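Local structure of glucosamine-6-phosphate deaminase (1J5X) at residues Ser62-Arg76 with Ser221-Lys233. The protein belongs to the sugar isomerase (SIS) domain family and is built around two parallel beta-sheets flanked by helices. Sequence-based numbering, arbitrary orientation.
Sequences SSYNLALTISYYFER and SEFFGVSLESALK
Helices 62-76 and 222-233 pack antiparallel, their axes 173° apart and 7.9 Å at closest approach, and come nearest where Thr69 CA lies 4.6 Å from Gly225 CA. They join two alpha/beta halves: 62-76 follows strand 54-59 of the five-stranded parallel sheet in the SIS fold, 222-233 follows strand 214-218 of the four-stranded one. Gly225, lacking a side chain, lets Thr69 OG1 come within 3.3 Å of its CA; the hydroxyl itself bonds back to Asn65 O. Asn65 is a knob among Gly225, Leu228, Glu229 and Leu232. Its ND2 gives Glu229 OE1 a nearly straight bond of 3.2 Å, while the other oxygen, OE2, is met by Lys233 NZ from above the carboxylate plane; NZ also bonds to Met160 O. Leu68 CD2 touches Leu228 CD1 and Phe224 CE2. The Tyr72 ring lays one face on the Ser221-Glu222 peptide, with Ser221 C over the ring centre, 3.5 Å above the plane. Glu222, bent at chi2 (85°), brings its carboxylate across to Arg76, whose guanidinium also makes a cation-pi contact with Trp305. The two groups are nearly coplanar in this side-on salt bridge: Arg76 NE meets Glu222 OE2 at 2.8 Å and NH2 meets OE1 at 2.9 Å, both on syn lone pairs.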
loop_
_atom_site.group_PDB
_atom_site.type_symbol
_atom_site.label_atom_id
_atom_site.label_comp_id
_atom_site.label_asym_id
_atom_site.label_seq_id
_atom_site.Cartn_x
_atom_site.Cartn_y
_atom_site.Cartn_z
ATOM N N SER A 62 5.008 0.849 6.204
ATOM C CA SER A 62 4.357 0.337 4.973
ATOM C C SER A 62 3.489 -0.862 5.259
ATOM O O SER A 62 2.473 -1.064 4.554
ATOM C CB SER A 62 5.375 -0.111 3.891
ATOM O OG SER A 62 6.228 0.962 3.651
ATOM N N SER A 63 3.872 -1.686 6.253
ATOM C CA SER A 63 3.066 -2.880 6.541
ATOM C C SER A 63 1.753 -2.498 7.274
ATOM O O SER A 63 0.768 -3.234 7.271
ATOM C CB SER A 63 3.858 -3.890 7.353
ATOM O OG SER A 63 4.663 -4.725 6.498
ATOM N N TYR A 64 1.767 -1.357 7.933
ATOM C CA TYR A 64 0.516 -0.912 8.545
ATOM C C TYR A 64 -0.316 -0.396 7.398
ATOM O O TYR A 64 -1.544 -0.571 7.374
ATOM C CB TYR A 64 0.733 0.220 9.575
ATOM C CG TYR A 64 -0.550 0.965 9.914
ATOM C CD1 TYR A 64 -1.543 0.367 10.710
ATOM C CD2 TYR A 64 -0.800 2.227 9.315
ATOM C CE1 TYR A 64 -2.799 0.979 10.909
ATOM C CE2 TYR A 64 -2.093 2.866 9.500
ATOM C CZ TYR A 64 -3.068 2.209 10.284
ATOM O OH TYR A 64 -4.364 2.714 10.366
ATOM N N ASN A 65 0.310 0.319 6.463
ATOM C CA ASN A 65 -0.500 0.803 5.333
ATOM C C ASN A 65 -1.110 -0.338 4.537
ATOM O O ASN A 65 -2.238 -0.208 3.999
ATOM C CB ASN A 65 0.342 1.699 4.400
ATOM C CG ASN A 65 0.820 2.961 5.118
ATOM O OD1 ASN A 65 0.117 3.521 5.965
ATOM N ND2 ASN A 65 1.998 3.423 4.759
ATOM N N LEU A 66 -0.384 -1.446 4.446
ATOM C CA LEU A 66 -0.816 -2.627 3.739
ATOM C C LEU A 66 -2.015 -3.210 4.524
ATOM O O LEU A 66 -3.079 -3.521 3.941
ATOM C CB LEU A 66 0.348 -3.607 3.700
ATOM C CG LEU A 66 0.131 -4.957 3.039
ATOM C CD1 LEU A 66 -0.405 -4.768 1.671
ATOM C CD2 LEU A 66 1.502 -5.767 3.017
ATOM N N ALA A 67 -1.869 -3.308 5.846
ATOM C CA ALA A 67 -2.917 -3.837 6.759
ATOM C C ALA A 67 -4.190 -2.993 6.627
ATOM O O ALA A 67 -5.292 -3.516 6.563
ATOM C CB ALA A 67 -2.429 -3.774 8.241
ATOM N N LEU A 68 -4.030 -1.677 6.578
ATOM C CA LEU A 68 -5.184 -0.799 6.432
ATOM C C LEU A 68 -5.887 -1.067 5.093
ATOM O O LEU A 68 -7.117 -1.273 5.056
ATOM C CB LEU A 68 -4.754 0.660 6.482
ATOM C CG LEU A 68 -5.871 1.665 6.282
ATOM C CD1 LEU A 68 -6.912 1.563 7.429
ATOM C CD2 LEU A 68 -5.251 3.078 6.300
ATOM N N THR A 69 -5.111 -1.089 4.013
ATOM C CA THR A 69 -5.685 -1.315 2.685
ATOM C C THR A 69 -6.435 -2.640 2.597
ATOM O O THR A 69 -7.585 -2.674 2.131
ATOM C CB THR A 69 -4.596 -1.277 1.613
ATOM O OG1 THR A 69 -3.862 -0.037 1.758
ATOM C CG2 THR A 69 -5.274 -1.288 0.171
ATOM N N ILE A 70 -5.834 -3.739 3.088
ATOM C CA ILE A 70 -6.542 -4.996 2.975
ATOM C C ILE A 70 -7.730 -5.078 3.937
ATOM O O ILE A 70 -8.751 -5.698 3.611
ATOM C CB ILE A 70 -5.532 -6.197 3.103
ATOM C CG1 ILE A 70 -6.227 -7.547 2.806
ATOM C CG2 ILE A 70 -4.893 -6.193 4.494
ATOM C CD1 ILE A 70 -6.834 -7.617 1.331
ATOM N N SER A 71 -7.659 -4.407 5.097
ATOM C CA SER A 71 -8.773 -4.439 6.067
ATOM C C SER A 71 -10.058 -3.890 5.370
ATOM O O SER A 71 -11.177 -4.451 5.525
ATOM C CB SER A 71 -8.464 -3.613 7.338
ATOM O OG SER A 71 -8.417 -2.208 7.135
ATOM N N TYR A 72 -9.908 -2.824 4.601
ATOM C CA TYR A 72 -11.114 -2.284 3.909
ATOM C C TYR A 72 -11.654 -3.357 2.955
ATOM O O TYR A 72 -12.865 -3.623 2.888
ATOM C CB TYR A 72 -10.821 -1.075 3.012
ATOM C CG TYR A 72 -10.628 0.263 3.684
ATOM C CD1 TYR A 72 -11.711 1.007 4.113
ATOM C CD2 TYR A 72 -9.365 0.790 3.851
ATOM C CE1 TYR A 72 -11.540 2.257 4.707
ATOM C CE2 TYR A 72 -9.173 2.006 4.419
ATOM C CZ TYR A 72 -10.261 2.750 4.851
ATOM O OH TYR A 72 -10.069 3.991 5.409
ATOM N N TYR A 73 -10.763 -3.948 2.157
ATOM C CA TYR A 73 -11.204 -4.942 1.179
ATOM C C TYR A 73 -11.847 -6.178 1.800
ATOM O O TYR A 73 -12.853 -6.718 1.280
ATOM C CB TYR A 73 -10.035 -5.338 0.285
ATOM C CG TYR A 73 -10.460 -5.991 -1.020
ATOM C CD1 TYR A 73 -11.096 -5.252 -2.018
ATOM C CD2 TYR A 73 -10.266 -7.345 -1.233
ATOM C CE1 TYR A 73 -11.534 -5.854 -3.203
ATOM C CE2 TYR A 73 -10.685 -7.957 -2.416
ATOM C CZ TYR A 73 -11.331 -7.218 -3.401
ATOM O OH TYR A 73 -11.827 -7.823 -4.537
ATOM N N PHE A 74 -11.254 -6.684 2.869
ATOM C CA PHE A 74 -11.855 -7.841 3.556
ATOM C C PHE A 74 -13.260 -7.567 4.073
ATOM O O PHE A 74 -14.175 -8.400 3.923
ATOM C CB PHE A 74 -11.013 -8.289 4.750
ATOM C CG PHE A 74 -10.133 -9.436 4.419
ATOM C CD1 PHE A 74 -9.130 -9.289 3.470
ATOM C CD2 PHE A 74 -10.280 -10.665 5.082
ATOM C CE1 PHE A 74 -8.279 -10.339 3.183
ATOM C CE2 PHE A 74 -9.432 -11.734 4.802
ATOM C CZ PHE A 74 -8.436 -11.579 3.861
ATOM N N GLU A 75 -13.438 -6.415 4.688
ATOM C CA GLU A 75 -14.757 -6.056 5.178
ATOM C C GLU A 75 -15.699 -5.928 3.970
ATOM O O GLU A 75 -16.857 -6.356 4.035
ATOM C CB GLU A 75 -14.740 -4.706 5.893
ATOM C CG GLU A 75 -16.111 -4.316 6.386
ATOM C CD GLU A 75 -16.167 -3.017 7.243
ATOM O OE1 GLU A 75 -15.403 -2.063 6.997
ATOM O OE2 GLU A 75 -17.022 -2.961 8.153
ATOM N N ARG A 76 -15.205 -5.356 2.895
ATOM C CA ARG A 76 -16.030 -5.147 1.684
ATOM C C ARG A 76 -16.477 -6.468 1.041
ATOM O O ARG A 76 -17.668 -6.670 0.709
ATOM C CB ARG A 76 -15.234 -4.332 0.642
ATOM C CG ARG A 76 -16.036 -3.987 -0.640
ATOM C CD ARG A 76 -15.254 -3.198 -1.674
ATOM N NE ARG A 76 -14.686 -1.940 -1.151
ATOM C CZ ARG A 76 -15.381 -0.832 -0.909
ATOM N NH1 ARG A 76 -16.706 -0.799 -1.137
ATOM N NH2 ARG A 76 -14.768 0.264 -0.424
ATOM N N SER A 221 -11.314 5.034 0.866
ATOM C CA SER A 221 -11.346 3.656 1.325
ATOM C C SER A 221 -10.058 2.924 0.992
ATOM O O SER A 221 -9.014 3.368 1.442
ATOM C CB SER A 221 -12.555 2.948 0.687
ATOM O OG SER A 221 -13.717 3.705 0.957
ATOM N N GLU A 222 -10.120 1.794 0.274
ATOM C CA GLU A 222 -8.868 1.116 -0.089
ATOM C C GLU A 222 -7.866 2.087 -0.758
ATOM O O GLU A 222 -6.633 1.933 -0.538
ATOM C CB GLU A 222 -9.069 -0.017 -1.083
ATOM C CG GLU A 222 -9.711 -1.253 -0.508
ATOM C CD GLU A 222 -11.297 -1.148 -0.521
ATOM O OE1 GLU A 222 -11.848 -0.040 -0.389
ATOM O OE2 GLU A 222 -11.974 -2.195 -0.599
ATOM N N PHE A 223 -8.371 3.042 -1.547
ATOM C CA PHE A 223 -7.458 3.994 -2.232
ATOM C C PHE A 223 -6.845 5.029 -1.294
ATOM O O PHE A 223 -5.888 5.717 -1.676
ATOM C CB PHE A 223 -8.167 4.659 -3.393
ATOM C CG PHE A 223 -8.514 3.689 -4.513
ATOM C CD1 PHE A 223 -8.117 2.319 -4.439
ATOM C CD2 PHE A 223 -9.251 4.150 -5.603
ATOM C CE1 PHE A 223 -8.434 1.401 -5.441
ATOM C CE2 PHE A 223 -9.601 3.260 -6.625
ATOM C CZ PHE A 223 -9.190 1.872 -6.553
ATOM N N PHE A 224 -7.431 5.187 -0.105
ATOM C CA PHE A 224 -6.832 6.048 0.937
ATOM C C PHE A 224 -5.617 5.267 1.458
ATOM O O PHE A 224 -4.556 5.846 1.661
ATOM C CB PHE A 224 -7.780 6.277 2.125
ATOM C CG PHE A 224 -7.117 6.997 3.258
ATOM C CD1 PHE A 224 -6.595 8.270 3.068
ATOM C CD2 PHE A 224 -6.922 6.342 4.475
ATOM C CE1 PHE A 224 -5.860 8.904 4.067
ATOM C CE2 PHE A 224 -6.183 6.980 5.510
ATOM C CZ PHE A 224 -5.648 8.252 5.287
ATOM N N GLY A 225 -5.778 3.963 1.709
ATOM C CA GLY A 225 -4.631 3.161 2.144
ATOM C C GLY A 225 -3.510 3.244 1.085
ATOM O O GLY A 225 -2.314 3.357 1.402
ATOM N N VAL A 226 -3.905 3.188 -0.204
ATOM C CA VAL A 226 -2.916 3.280 -1.295
ATOM C C VAL A 226 -2.249 4.658 -1.190
ATOM O O VAL A 226 -1.044 4.780 -1.444
ATOM C CB VAL A 226 -3.609 3.190 -2.691
ATOM C CG1 VAL A 226 -2.658 3.624 -3.802
ATOM C CG2 VAL A 226 -4.083 1.732 -2.939
ATOM N N SER A 227 -3.051 5.668 -0.852
ATOM C CA SER A 227 -2.552 7.062 -0.726
ATOM C C SER A 227 -1.585 7.202 0.451
ATOM O O SER A 227 -0.525 7.834 0.332
ATOM C CB SER A 227 -3.748 8.019 -0.640
ATOM O OG SER A 227 -4.422 8.062 -1.936
ATOM N N LEU A 228 -1.895 6.548 1.578
ATOM C CA LEU A 228 -0.982 6.633 2.723
ATOM C C LEU A 228 0.353 6.022 2.369
ATOM O O LEU A 228 1.432 6.587 2.703
ATOM C CB LEU A 228 -1.499 5.882 3.939
ATOM C CG LEU A 228 -2.092 6.667 5.084
ATOM C CD1 LEU A 228 -2.206 5.624 6.235
ATOM C CD2 LEU A 228 -1.251 7.940 5.544
ATOM N N GLU A 229 0.300 4.852 1.716
ATOM C CA GLU A 229 1.501 4.165 1.300
ATOM C C GLU A 229 2.238 5.060 0.253
ATOM O O GLU A 229 3.476 5.214 0.329
ATOM C CB GLU A 229 1.166 2.788 0.680
ATOM C CG GLU A 229 2.363 2.003 0.064
ATOM C CD GLU A 229 3.495 1.646 1.056
ATOM O OE1 GLU A 229 3.386 2.011 2.252
ATOM O OE2 GLU A 229 4.458 1.001 0.613
ATOM N N SER A 230 1.481 5.711 -0.638
ATOM C CA SER A 230 2.142 6.563 -1.650
ATOM C C SER A 230 2.965 7.693 -0.955
ATOM O O SER A 230 4.141 7.970 -1.301
ATOM C CB SER A 230 1.102 7.182 -2.541
ATOM O OG SER A 230 0.546 6.152 -3.373
ATOM N N ALA A 231 2.355 8.341 0.012
ATOM C CA ALA A 231 3.071 9.410 0.705
ATOM C C ALA A 231 4.316 8.891 1.368
ATOM O O ALA A 231 5.384 9.528 1.304
ATOM C CB ALA A 231 2.122 10.105 1.729
ATOM N N LEU A 232 4.243 7.700 1.949
ATOM C CA LEU A 232 5.403 7.186 2.645
ATOM C C LEU A 232 6.547 6.891 1.665
ATOM O O LEU A 232 7.758 7.087 1.977
ATOM C CB LEU A 232 5.012 5.917 3.439
ATOM C CG LEU A 232 6.185 5.211 4.112
ATOM C CD1 LEU A 232 6.719 6.198 5.136
ATOM C CD2 LEU A 232 5.792 3.936 4.850
ATOM N N LYS A 233 6.205 6.397 0.468
ATOM C CA LYS A 233 7.273 6.126 -0.512
ATOM C C LYS A 233 7.998 7.412 -0.867
ATOM O O LYS A 233 9.233 7.408 -0.991
ATOM C CB LYS A 233 6.706 5.514 -1.807
ATOM C CG LYS A 233 5.833 4.264 -1.671
ATOM C CD LYS A 233 6.546 3.030 -1.136
ATOM C CE LYS A 233 6.774 3.064 0.429
ATOM N NZ LYS A 233 6.869 1.661 1.014
#